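Local coordinates for protein L-amino acid deaminase (Proteus vulgaris, PDB 5HXW) that probably oxidises L-amino acids as a membrane-bound, FAD-dependent deaminase, holding its flavin-adenine dinucleotide in a Rossmann-type domain, at residues A[205-213]-A[221-229]; A[242-251]-A[341-352]. All coordinates share one frame; numbering follows the deposited sequence.

Interaction 1: A[205-213]-A[221-229]; sequences YTQCAARGL and SDVVTEKGA. With FAD (flavin-adenine dinucleotide), chain G.
Glu-226 reaches back to the backbone of Ala-209, whose N donates to OE1 over 2.7 Å, while Glu-226 N returns a bond to Ala-209 O. The carboxylate gets there because CG stands between the backbone N and the carbonyl carbon (chi1 62°) and the chain then runs extended; OE1 receives the amide on its anti lone pair, and OE2 pairs with Arg-356. Arg-211 crosses this side chain at about a right angle, laying one guanidinium face over Glu-226 CA, and its salt bridge goes to Glu-353.

The antiparallel hairpin carries a classic bulge, where Arg-211 and Gly-212 stand opposite the single Val-224. The Ala-210 backbone reads the adenine edge: N donates to FAD N1A at 2.8 Å, and O accepts from N6A at 2.7 Å. Alanine's small CB fits close, 3.6 Å from FAD N1A. Beyond the bulge, Leu-213 CB meets Val-223 CG2 at 4.2 Å. At the turn, Thr-225 OG1 donates to Gly-228 O at 2.7 Å, and the aliphatic chain of Lys-227 runs past Cys-208, with CD 3.8 Å from SG.

Ala-210 and Thr-225 rest on Val-66 of strand 63-66, Leu-213 and Val-223 on Val-235 of strand 235-237, and Ala-209 touches helix 351-354.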
loop_
_atom_site.group_PDB
_atom_site.type_symbol
_atom_site.label_atom_id
_atom_site.label_comp_id
_atom_site.label_asym_id
_atom_site.label_seq_id
_atom_site.Cartn_x
_atom_site.Cartn_y
_atom_site.Cartn_z
ATOM N N TYR A 205 16.019 11.177 -6.608
ATOM C CA TYR A 205 16.767 12.076 -5.724
ATOM C C TYR A 205 16.205 12.057 -4.308
ATOM O O TYR A 205 15.083 12.517 -4.062
ATOM C CB TYR A 205 16.840 13.493 -6.313
ATOM C CG TYR A 205 17.569 13.529 -7.639
ATOM C CD1 TYR A 205 18.963 13.661 -7.690
ATOM C CD2 TYR A 205 16.870 13.400 -8.847
ATOM C CE1 TYR A 205 19.639 13.678 -8.905
ATOM C CE2 TYR A 205 17.533 13.410 -10.068
ATOM C CZ TYR A 205 18.915 13.553 -10.095
ATOM O OH TYR A 205 19.573 13.571 -11.309
ATOM N N THR A 206 17.001 11.501 -3.393
ATOM C CA THR A 206 16.611 11.293 -1.989
ATOM C C THR A 206 17.015 12.470 -1.095
ATOM O O THR A 206 17.887 13.265 -1.468
ATOM C CB THR A 206 17.184 9.969 -1.427
ATOM O OG1 THR A 206 18.614 9.981 -1.504
ATOM C CG2 THR A 206 16.638 8.764 -2.200
ATOM N N GLN A 207 16.372 12.566 0.075
ATOM C CA GLN A 207 16.507 13.700 1.024
ATOM C C GLN A 207 16.166 15.053 0.371
ATOM O O GLN A 207 16.759 16.092 0.684
ATOM C CB GLN A 207 17.893 13.724 1.711
ATOM C CG GLN A 207 18.309 12.441 2.433
ATOM C CD GLN A 207 17.343 11.999 3.526
ATOM O OE1 GLN A 207 16.851 12.810 4.317
ATOM N NE2 GLN A 207 17.075 10.697 3.579
ATOM N N CYS A 208 15.176 15.017 -0.520
ATOM C CA CYS A 208 14.858 16.120 -1.414
ATOM C C CYS A 208 13.335 16.246 -1.537
ATOM O O CYS A 208 12.710 15.636 -2.412
ATOM C CB CYS A 208 15.531 15.869 -2.771
ATOM S SG CYS A 208 15.197 17.069 -4.074
ATOM N N ALA A 209 12.754 17.033 -0.633
ATOM C CA ALA A 209 11.303 17.200 -0.523
ATOM C C ALA A 209 10.747 18.116 -1.606
ATOM O O ALA A 209 11.322 19.166 -1.886
ATOM C CB ALA A 209 10.940 17.739 0.854
ATOM N N ALA A 210 9.630 17.711 -2.207
ATOM C CA ALA A 210 8.883 18.570 -3.124
ATOM C C ALA A 210 7.887 19.421 -2.339
ATOM O O ALA A 210 6.931 18.903 -1.753
ATOM C CB ALA A 210 8.176 17.745 -4.189
ATOM N N ARG A 211 8.131 20.729 -2.321
ATOM C CA ARG A 211 7.287 21.685 -1.600
ATOM C C ARG A 211 5.974 21.951 -2.342
ATOM O O ARG A 211 4.906 22.042 -1.727
ATOM C CB ARG A 211 8.052 22.989 -1.361
ATOM C CG ARG A 211 9.264 22.822 -0.460
ATOM C CD ARG A 211 10.143 24.056 -0.467
ATOM N NE ARG A 211 11.150 24.002 0.592
ATOM C CZ ARG A 211 12.192 24.824 0.703
ATOM N NH1 ARG A 211 12.402 25.790 -0.185
ATOM N NH2 ARG A 211 13.034 24.671 1.717
ATOM N N GLY A 212 6.072 22.061 -3.664
ATOM C CA GLY A 212 4.928 22.324 -4.530
ATOM C C GLY A 212 5.361 22.564 -5.960
ATOM O O GLY A 212 6.467 22.183 -6.360
ATOM N N LEU A 213 4.490 23.204 -6.729
ATOM C CA LEU A 213 4.761 23.456 -8.143
ATOM C C LEU A 213 4.407 24.870 -8.602
ATOM O O LEU A 213 3.505 25.506 -8.053
ATOM C CB LEU A 213 4.092 22.391 -9.032
ATOM C CG LEU A 213 2.655 21.912 -8.799
ATOM C CD1 LEU A 213 1.630 22.842 -9.432
ATOM C CD2 LEU A 213 2.513 20.513 -9.367
ATOM N N SER A 221 4.972 24.680 -14.843
ATOM C CA SER A 221 6.290 25.092 -15.340
ATOM C C SER A 221 7.459 24.458 -14.581
ATOM O O SER A 221 8.431 24.015 -15.200
ATOM C CB SER A 221 6.420 26.617 -15.339
ATOM O OG SER A 221 6.316 27.135 -14.027
ATOM N N ASP A 222 7.357 24.425 -13.250
ATOM C CA ASP A 222 8.414 23.904 -12.373
ATOM C C ASP A 222 7.832 23.115 -11.206
ATOM O O ASP A 222 6.702 23.363 -10.793
ATOM C CB ASP A 222 9.266 25.047 -11.792
ATOM C CG ASP A 222 9.839 25.971 -12.855
ATOM O OD1 ASP A 222 10.665 25.515 -13.677
ATOM O OD2 ASP A 222 9.469 27.163 -12.847
ATOM N N VAL A 223 8.611 22.163 -10.694
ATOM C CA VAL A 223 8.378 21.563 -9.376
ATOM C C VAL A 223 9.488 22.085 -8.460
ATOM O O VAL A 223 10.677 21.930 -8.764
ATOM C CB VAL A 223 8.346 20.009 -9.428
ATOM C CG1 VAL A 223 8.515 19.386 -8.046
ATOM C CG2 VAL A 223 7.049 19.522 -10.049
ATOM N N VAL A 224 9.095 22.720 -7.356
ATOM C CA VAL A 224 10.062 23.327 -6.438
ATOM C C VAL A 224 10.391 22.363 -5.305
ATOM O O VAL A 224 9.502 21.926 -4.562
ATOM C CB VAL A 224 9.603 24.712 -5.900
ATOM C CG1 VAL A 224 10.692 25.357 -5.050
ATOM C CG2 VAL A 224 9.245 25.649 -7.046
ATOM N N THR A 225 11.676 22.027 -5.202
ATOM C CA THR A 225 12.200 21.182 -4.126
ATOM C C THR A 225 13.153 21.990 -3.239
ATOM O O THR A 225 13.523 23.117 -3.583
ATOM C CB THR A 225 12.924 19.912 -4.661
ATOM O OG1 THR A 225 14.209 20.260 -5.191
ATOM C CG2 THR A 225 12.098 19.178 -5.727
ATOM N N GLU A 226 13.546 21.407 -2.108
ATOM C CA GLU A 226 14.538 22.011 -1.202
ATOM C C GLU A 226 15.948 22.106 -1.812
ATOM O O GLU A 226 16.764 22.923 -1.374
ATOM C CB GLU A 226 14.572 21.271 0.144
ATOM C CG GLU A 226 14.969 19.804 0.064
ATOM C CD GLU A 226 14.866 19.087 1.396
ATOM O OE1 GLU A 226 14.295 17.975 1.425
ATOM O OE2 GLU A 226 15.352 19.626 2.415
ATOM N N LYS A 227 16.219 21.263 -2.810
ATOM C CA LYS A 227 17.482 21.284 -3.554
ATOM C C LYS A 227 17.446 22.235 -4.761
ATOM O O LYS A 227 18.475 22.468 -5.404
ATOM C CB LYS A 227 17.863 19.864 -3.999
ATOM C CG LYS A 227 18.554 19.025 -2.931
ATOM C CD LYS A 227 18.871 17.634 -3.462
ATOM C CE LYS A 227 19.552 16.759 -2.421
ATOM N NZ LYS A 227 21.022 16.992 -2.361
ATOM N N GLY A 228 16.264 22.782 -5.051
ATOM C CA GLY A 228 16.058 23.674 -6.196
ATOM C C GLY A 228 14.848 23.310 -7.038
ATOM O O GLY A 228 14.027 22.482 -6.637
ATOM N N ALA A 229 14.745 23.928 -8.213
ATOM C CA ALA A 229 13.603 23.720 -9.107
ATOM C C ALA A 229 13.938 22.848 -10.316
ATOM O O ALA A 229 15.030 22.948 -10.888
ATOM C CB ALA A 229 13.029 25.057 -9.555
HETATM P PA FAD G . 4.500 5.191 0.315
HETATM O O1A FAD G . 4.407 5.729 1.721
HETATM O O2A FAD G . 5.081 3.826 0.106
HETATM O O5B FAD G . 5.332 6.232 -0.577
HETATM C C5B FAD G . 5.122 7.632 -0.464
HETATM C C4B FAD G . 6.479 8.305 -0.452
HETATM O O4B FAD G . 6.348 9.667 -0.850
HETATM C C3B FAD G . 7.092 8.306 0.938
HETATM O O3B FAD G . 8.349 7.630 0.845
HETATM C C2B FAD G . 7.260 9.777 1.288
HETATM O O2B FAD G . 8.482 10.042 1.975
HETATM C C1B FAD G . 7.246 10.453 -0.070
HETATM N N9A FAD G . 6.782 11.859 -0.059
HETATM C C8A FAD G . 5.630 12.322 0.469
HETATM N N7A FAD G . 5.510 13.658 0.289
HETATM C C5A FAD G . 6.608 14.069 -0.368
HETATM C C6A FAD G . 7.122 15.362 -0.877
HETATM N N6A FAD G . 6.399 16.489 -0.701
HETATM N N1A FAD G . 8.317 15.370 -1.523
HETATM C C2A FAD G . 9.035 14.241 -1.708
HETATM N N3A FAD G . 8.629 13.029 -1.268
HETATM C C4A FAD G . 7.445 12.881 -0.607
HETATM N N1 FAD G . -0.651 -3.603 0.810
HETATM C C2 FAD G . -0.835 -4.834 0.273
HETATM O O2 FAD G . -1.006 -4.915 -0.961
HETATM N N3 FAD G . -0.847 -5.953 1.027
HETATM C C4 FAD G . -0.672 -5.926 2.364
HETATM O O4 FAD G . -0.683 -6.988 3.032
HETATM C C4X FAD G . -0.457 -4.607 3.028
HETATM N N5 FAD G . -0.272 -4.477 4.365
HETATM C C5X FAD G . -0.091 -3.259 4.946
HETATM C C6 FAD G . 0.101 -3.151 6.328
HETATM C C7 FAD G . 0.304 -1.904 6.926
HETATM C C7M FAD G . 0.507 -1.827 8.420
HETATM C C8 FAD G . 0.314 -0.675 6.072
HETATM C C8M FAD G . 0.528 0.708 6.622
HETATM C C9 FAD G . 0.124 -0.785 4.704
HETATM C C9A FAD G . -0.079 -2.024 4.102
HETATM N N10 FAD G . -0.257 -2.132 2.697
HETATM C C10 FAD G . -0.461 -3.415 2.139
HETATM C "C1'" FAD G . -0.291 -0.931 1.852
HETATM C "C2'" FAD G . 0.958 -0.512 1.114
HETATM O "O2'" FAD G . 2.046 -0.403 2.034
HETATM C "C3'" FAD G . 0.673 0.869 0.527
HETATM O "O3'" FAD G . -0.666 0.960 -0.010
HETATM C "C4'" FAD G . 1.696 1.268 -0.534
HETATM O "O4'" FAD G . 3.034 1.239 -0.001
HETATM C "C5'" FAD G . 1.374 2.668 -1.026
HETATM O "O5'" FAD G . 2.497 3.155 -1.741
HETATM P P FAD G . 2.758 4.726 -1.875
HETATM O O1P FAD G . 3.973 4.864 -2.749
HETATM O O2P FAD G . 1.476 5.389 -2.297
HETATM O O3P FAD G . 3.046 5.224 -0.369
#

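Interaction 2: A[242-251]-A[341-352]; sequences WSRLFMQNLN and STHWNLDEVSPF. With FAD (flavin-adenine dinucleotide), chain G.
The short helix 243-248 ends in a Schellman motif with Asn-251, at positive phi, as its C-prime residue, and the irregular chain 341-350 passes this end, Asn-249 and His-343 being nearest with CA atoms 4.9 Å apart, before entering helix 351-354. Asn-249 joins the two through its amide: Trp-344 N donates to OD1 at 3.0 Å, from above the carbonyl plane, and ND2 donates to Trp-344 O at 3.2 Å. Asparagine suits this place because one short side chain both accepts from and donates to the same residue's backbone.

The amide also stacks on the indole, the planes 19° apart, and Asn-249 CB makes a CH-pi contact over the face of the Trp-344 six-membered ring, 3.7 Å from its centroid. A chi1 of 57° turns the Trp-344 indole so that one face meets this amide; Pro-351 CD lies over the opposite face, and NE1 donates to Arg-211 O. The indole is thus sandwiched, with Leu-245 O at its edge.

Branched Leu-245 divides its methyls between partners, CD1 near Ser-341 O and CD2 3.7 Å from Pro-351 CB. Phe-352 fits between the helix and the cofactor, its CZ 3.7 Å from Phe-246 CB and its CE1 beside Trp-242 CB. Trp-242 comes in alongside the five-membered ring of the adenine, its CB 3.5 Å from FAD N7A. A flat aromatic residue suits position 352, where FAD N6A sits 3.2 Å above the plane of the Phe-352 ring, over its centre.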
loop_
_atom_site.group_PDB
_atom_site.type_symbol
_atom_site.label_atom_id
_atom_site.label_comp_id
_atom_site.label_asym_id
_atom_site.label_seq_id
_atom_site.Cartn_x
_atom_site.Cartn_y
_atom_site.Cartn_z
ATOM N N TRP A 242 1.107 11.693 2.744
ATOM C CA TRP A 242 1.378 13.126 2.604
ATOM C C TRP A 242 0.706 13.773 1.390
ATOM O O TRP A 242 0.790 14.994 1.215
ATOM C CB TRP A 242 2.887 13.368 2.537
ATOM C CG TRP A 242 3.637 12.785 3.691
ATOM C CD1 TRP A 242 4.179 11.536 3.766
ATOM C CD2 TRP A 242 3.929 13.429 4.937
ATOM N NE1 TRP A 242 4.790 11.359 4.982
ATOM C CE2 TRP A 242 4.654 12.504 5.721
ATOM C CE3 TRP A 242 3.652 14.701 5.467
ATOM C CZ2 TRP A 242 5.107 12.808 7.016
ATOM C CZ3 TRP A 242 4.102 15.004 6.752
ATOM C CH2 TRP A 242 4.818 14.057 7.513
ATOM N N SER A 243 0.044 12.961 0.563
ATOM C CA SER A 243 -0.565 13.433 -0.688
ATOM C C SER A 243 -1.635 14.515 -0.499
ATOM O O SER A 243 -1.688 15.473 -1.281
ATOM C CB SER A 243 -1.121 12.261 -1.495
ATOM O OG SER A 243 -0.083 11.402 -1.928
ATOM N N ARG A 244 -2.467 14.362 0.533
ATOM C CA ARG A 244 -3.462 15.374 0.904
ATOM C C ARG A 244 -2.810 16.735 1.182
ATOM O O ARG A 244 -3.248 17.762 0.641
ATOM C CB ARG A 244 -4.296 14.924 2.116
ATOM C CG ARG A 244 -5.110 16.057 2.713
ATOM C CD ARG A 244 -6.007 15.678 3.872
ATOM N NE ARG A 244 -6.594 16.898 4.435
ATOM C CZ ARG A 244 -7.672 17.530 3.962
ATOM N NH1 ARG A 244 -8.332 17.072 2.902
ATOM N NH2 ARG A 244 -8.095 18.636 4.561
ATOM N N LEU A 245 -1.767 16.720 2.014
ATOM C CA LEU A 245 -1.051 17.926 2.429
ATOM C C LEU A 245 -0.380 18.650 1.254
ATOM O O LEU A 245 -0.353 19.884 1.224
ATOM C CB LEU A 245 -0.036 17.590 3.532
ATOM C CG LEU A 245 0.703 18.688 4.313
ATOM C CD1 LEU A 245 -0.232 19.628 5.064
ATOM C CD2 LEU A 245 1.682 18.040 5.278
ATOM N N PHE A 246 0.138 17.881 0.294
ATOM C CA PHE A 246 0.715 18.433 -0.937
ATOM C C PHE A 246 -0.332 19.161 -1.785
ATOM O O PHE A 246 -0.069 20.253 -2.290
ATOM C CB PHE A 246 1.421 17.337 -1.752
ATOM C CG PHE A 246 2.257 17.866 -2.887
ATOM C CD1 PHE A 246 3.570 18.287 -2.668
ATOM C CD2 PHE A 246 1.731 17.951 -4.180
ATOM C CE1 PHE A 246 4.339 18.788 -3.715
ATOM C CE2 PHE A 246 2.495 18.452 -5.231
ATOM C CZ PHE A 246 3.801 18.868 -4.997
ATOM N N MET A 247 -1.511 18.556 -1.925
ATOM C CA MET A 247 -2.598 19.131 -2.727
ATOM C C MET A 247 -3.361 20.244 -1.995
ATOM O O MET A 247 -4.041 21.059 -2.636
ATOM C CB MET A 247 -3.555 18.039 -3.217
ATOM C CG MET A 247 -2.924 16.953 -4.088
ATOM S SD MET A 247 -2.049 17.535 -5.557
ATOM C CE MET A 247 -3.398 18.146 -6.571
ATOM N N GLN A 248 -3.248 20.267 -0.665
ATOM C CA GLN A 248 -3.778 21.355 0.163
ATOM C C GLN A 248 -3.151 22.703 -0.171
ATOM O O GLN A 248 -3.862 23.698 -0.320
ATOM C CB GLN A 248 -3.574 21.062 1.646
ATOM C CG GLN A 248 -4.851 20.755 2.400
ATOM C CD GLN A 248 -4.720 21.041 3.881
ATOM O OE1 GLN A 248 -3.802 20.554 4.548
ATOM N NE2 GLN A 248 -5.645 21.832 4.408
ATOM N N ASN A 249 -1.821 22.717 -0.290
ATOM C CA ASN A 249 -1.054 23.909 -0.669
ATOM C C ASN A 249 -1.376 24.413 -2.080
ATOM O O ASN A 249 -1.150 25.587 -2.388
ATOM C CB ASN A 249 0.448 23.640 -0.535
ATOM C CG ASN A 249 1.275 24.914 -0.442
ATOM O OD1 ASN A 249 0.825 25.930 0.091
ATOM N ND2 ASN A 249 2.499 24.859 -0.953
ATOM N N LEU A 250 -1.894 23.514 -2.920
ATOM C CA LEU A 250 -2.358 23.849 -4.270
ATOM C C LEU A 250 -3.881 24.049 -4.321
ATOM O O LEU A 250 -4.465 24.153 -5.408
ATOM C CB LEU A 250 -1.907 22.782 -5.284
ATOM C CG LEU A 250 -0.434 22.362 -5.409
ATOM C CD1 LEU A 250 -0.323 21.221 -6.405
ATOM C CD2 LEU A 250 0.498 23.505 -5.799
ATOM N N ASN A 251 -4.500 24.114 -3.137
ATOM C CA ASN A 251 -5.948 24.334 -2.955
ATOM C C ASN A 251 -6.870 23.305 -3.629
ATOM O O ASN A 251 -7.918 23.654 -4.187
ATOM C CB ASN A 251 -6.336 25.780 -3.311
ATOM C CG ASN A 251 -5.845 26.783 -2.287
ATOM O OD1 ASN A 251 -6.355 26.849 -1.164
ATOM N ND2 ASN A 251 -4.855 27.582 -2.672
ATOM N N SER A 341 0.947 23.504 8.783
ATOM C CA SER A 341 0.359 24.567 7.968
ATOM C C SER A 341 -0.465 23.999 6.817
ATOM O O SER A 341 -0.170 22.914 6.304
ATOM C CB SER A 341 1.439 25.510 7.434
ATOM O OG SER A 341 1.794 26.469 8.413
ATOM N N THR A 342 -1.512 24.732 6.447
ATOM C CA THR A 342 -2.340 24.400 5.288
ATOM C C THR A 342 -1.762 25.054 4.033
ATOM O O THR A 342 -2.023 24.605 2.915
ATOM C CB THR A 342 -3.814 24.824 5.483
ATOM O OG1 THR A 342 -3.889 26.239 5.697
ATOM C CG2 THR A 342 -4.444 24.101 6.675
ATOM N N HIS A 343 -0.977 26.115 4.240
ATOM C CA HIS A 343 -0.321 26.857 3.161
ATOM C C HIS A 343 1.082 27.318 3.530
ATOM O O HIS A 343 1.343 27.711 4.669
ATOM C CB HIS A 343 -1.173 28.044 2.715
ATOM C CG HIS A 343 -2.307 27.655 1.822
ATOM N ND1 HIS A 343 -3.525 27.229 2.310
ATOM C CD2 HIS A 343 -2.400 27.594 0.474
ATOM C CE1 HIS A 343 -4.323 26.936 1.301
ATOM N NE2 HIS A 343 -3.666 27.151 0.175
ATOM N N TRP A 344 1.978 27.244 2.548
ATOM C CA TRP A 344 3.366 27.672 2.695
ATOM C C TRP A 344 3.939 28.146 1.363
ATOM O O TRP A 344 3.562 27.647 0.295
ATOM C CB TRP A 344 4.234 26.552 3.281
ATOM C CG TRP A 344 4.214 25.277 2.480
ATOM C CD1 TRP A 344 5.088 24.915 1.492
ATOM C CD2 TRP A 344 3.272 24.202 2.596
ATOM N NE1 TRP A 344 4.749 23.684 0.988
ATOM C CE2 TRP A 344 3.641 23.220 1.646
ATOM C CE3 TRP A 344 2.150 23.970 3.413
ATOM C CZ2 TRP A 344 2.930 22.020 1.486
ATOM C CZ3 TRP A 344 1.440 22.774 3.253
ATOM C CH2 TRP A 344 1.839 21.814 2.297
ATOM N N ASN A 345 4.843 29.120 1.445
ATOM C CA ASN A 345 5.580 29.617 0.289
ATOM C C ASN A 345 6.638 28.610 -0.140
ATOM O O ASN A 345 7.217 27.910 0.697
ATOM C CB ASN A 345 6.215 30.966 0.610
ATOM C CG ASN A 345 5.185 32.039 0.910
ATOM O OD1 ASN A 345 4.445 32.474 0.024
ATOM N ND2 ASN A 345 5.134 32.475 2.165
ATOM N N LEU A 346 6.886 28.541 -1.447
ATOM C CA LEU A 346 7.783 27.530 -2.015
ATOM C C LEU A 346 9.273 27.818 -1.775
ATOM O O LEU A 346 10.125 26.968 -2.044
ATOM C CB LEU A 346 7.477 27.302 -3.507
ATOM C CG LEU A 346 6.036 26.961 -3.936
ATOM C CD1 LEU A 346 5.946 26.793 -5.446
ATOM C CD2 LEU A 346 5.482 25.726 -3.237
ATOM N N ASP A 347 9.572 29.008 -1.259
ATOM C CA ASP A 347 10.935 29.391 -0.892
ATOM C C ASP A 347 11.225 29.187 0.604
ATOM O O ASP A 347 12.330 29.486 1.072
ATOM C CB ASP A 347 11.224 30.839 -1.320
ATOM C CG ASP A 347 10.299 31.851 -0.656
ATOM O OD1 ASP A 347 9.068 31.765 -0.855
ATOM O OD2 ASP A 347 10.809 32.743 0.057
ATOM N N GLU A 348 10.237 28.678 1.342
ATOM C CA GLU A 348 10.392 28.404 2.777
ATOM C C GLU A 348 10.152 26.932 3.154
ATOM O O GLU A 348 9.643 26.146 2.344
ATOM C CB GLU A 348 9.541 29.363 3.629
ATOM C CG GLU A 348 8.028 29.207 3.505
ATOM C CD GLU A 348 7.249 30.157 4.403
ATOM O OE1 GLU A 348 6.324 29.677 5.094
ATOM O OE2 GLU A 348 7.553 31.376 4.421
ATOM N N VAL A 349 10.527 26.588 4.388
ATOM C CA VAL A 349 10.507 25.215 4.908
ATOM C C VAL A 349 9.081 24.653 4.992
ATOM O O VAL A 349 8.236 25.169 5.731
ATOM C CB VAL A 349 11.257 25.119 6.266
ATOM C CG1 VAL A 349 11.127 23.733 6.889
ATOM C CG2 VAL A 349 12.729 25.477 6.093
ATOM N N SER A 350 8.839 23.600 4.210
ATOM C CA SER A 350 7.535 22.937 4.110
ATOM C C SER A 350 7.360 21.910 5.233
ATOM O O SER A 350 8.357 21.499 5.835
ATOM C CB SER A 350 7.394 22.264 2.739
ATOM O OG SER A 350 8.360 21.245 2.560
ATOM N N PRO A 351 6.102 21.483 5.519
ATOM C CA PRO A 351 5.882 20.449 6.543
ATOM C C PRO A 351 6.538 19.105 6.213
ATOM O O PRO A 351 6.812 18.322 7.125
ATOM C CB PRO A 351 4.361 20.294 6.572
ATOM C CG PRO A 351 3.832 21.564 6.014
ATOM C CD PRO A 351 4.819 21.955 4.962
ATOM N N PHE A 352 6.790 18.860 4.924
ATOM C CA PHE A 352 7.514 17.672 4.454
ATOM C C PHE A 352 8.976 17.661 4.909
ATOM O O PHE A 352 9.617 16.608 4.915
ATOM C CB PHE A 352 7.454 17.561 2.925
ATOM C CG PHE A 352 6.077 17.725 2.348
ATOM C CD1 PHE A 352 5.075 16.782 2.598
ATOM C CD2 PHE A 352 5.780 18.821 1.539
ATOM C CE1 PHE A 352 3.803 16.939 2.058
ATOM C CE2 PHE A 352 4.514 18.975 0.991
ATOM C CZ PHE A 352 3.524 18.036 1.255
HETATM P PA FAD G . 4.500 5.191 0.315
HETATM O O1A FAD G . 4.407 5.729 1.721
HETATM O O2A FAD G . 5.081 3.826 0.106
HETATM O O5B FAD G . 5.332 6.232 -0.577
HETATM C C5B FAD G . 5.122 7.632 -0.464
HETATM C C4B FAD G . 6.479 8.305 -0.452
HETATM O O4B FAD G . 6.348 9.667 -0.850
HETATM C C3B FAD G . 7.092 8.306 0.938
HETATM O O3B FAD G . 8.349 7.630 0.845
HETATM C C2B FAD G . 7.260 9.777 1.288
HETATM O O2B FAD G . 8.482 10.042 1.975
HETATM C C1B FAD G . 7.246 10.453 -0.070
HETATM N N9A FAD G . 6.782 11.859 -0.059
HETATM C C8A FAD G . 5.630 12.322 0.469
HETATM N N7A FAD G . 5.510 13.658 0.289
HETATM C C5A FAD G . 6.608 14.069 -0.368
HETATM C C6A FAD G . 7.122 15.362 -0.877
HETATM N N6A FAD G . 6.399 16.489 -0.701
HETATM N N1A FAD G . 8.317 15.370 -1.523
HETATM C C2A FAD G . 9.035 14.241 -1.708
HETATM N N3A FAD G . 8.629 13.029 -1.268
HETATM C C4A FAD G . 7.445 12.881 -0.607
HETATM N N1 FAD G . -0.651 -3.603 0.810
HETATM C C2 FAD G . -0.835 -4.834 0.273
HETATM O O2 FAD G . -1.006 -4.915 -0.961
HETATM N N3 FAD G . -0.847 -5.953 1.027
HETATM C C4 FAD G . -0.672 -5.926 2.364
HETATM O O4 FAD G . -0.683 -6.988 3.032
HETATM C C4X FAD G . -0.457 -4.607 3.028
HETATM N N5 FAD G . -0.272 -4.477 4.365
HETATM C C5X FAD G . -0.091 -3.259 4.946
HETATM C C6 FAD G . 0.101 -3.151 6.328
HETATM C C7 FAD G . 0.304 -1.904 6.926
HETATM C C7M FAD G . 0.507 -1.827 8.420
HETATM C C8 FAD G . 0.314 -0.675 6.072
HETATM C C8M FAD G . 0.528 0.708 6.622
HETATM C C9 FAD G . 0.124 -0.785 4.704
HETATM C C9A FAD G . -0.079 -2.024 4.102
HETATM N N10 FAD G . -0.257 -2.132 2.697
HETATM C C10 FAD G . -0.461 -3.415 2.139
HETATM C "C1'" FAD G . -0.291 -0.931 1.852
HETATM C "C2'" FAD G . 0.958 -0.512 1.114
HETATM O "O2'" FAD G . 2.046 -0.403 2.034
HETATM C "C3'" FAD G . 0.673 0.869 0.527
HETATM O "O3'" FAD G . -0.666 0.960 -0.010
HETATM C "C4'" FAD G . 1.696 1.268 -0.534
HETATM O "O4'" FAD G . 3.034 1.239 -0.001
HETATM C "C5'" FAD G . 1.374 2.668 -1.026
HETATM O "O5'" FAD G . 2.497 3.155 -1.741
HETATM P P FAD G . 2.758 4.726 -1.875
HETATM O O1P FAD G . 3.973 4.864 -2.749
HETATM O O2P FAD G . 1.476 5.389 -2.297
HETATM O O3P FAD G . 3.046 5.224 -0.369
#

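The two contacts follow one another in sequence, interaction 1 first, yet their centres lie only about 12 Å apart. The hairpin of strands 210-216 and 219-225 and the pair of helices 243-248 and 351-354 meet around the adenine end of FAD, far from the flavin ring. Interaction 1 supplies polar backbone atoms to the adenine and interaction 2 aromatic side chains, so segments well separated in sequence together line the adenine end of one pocket. Arg-211 ties them directly: its NH1 probably bonds to Leu-346 O, at 3.2 Å. Strand 235-237 packs against both contacts, linking them to the six-stranded sheet of the Rossmann-type nucleotide-binding fold.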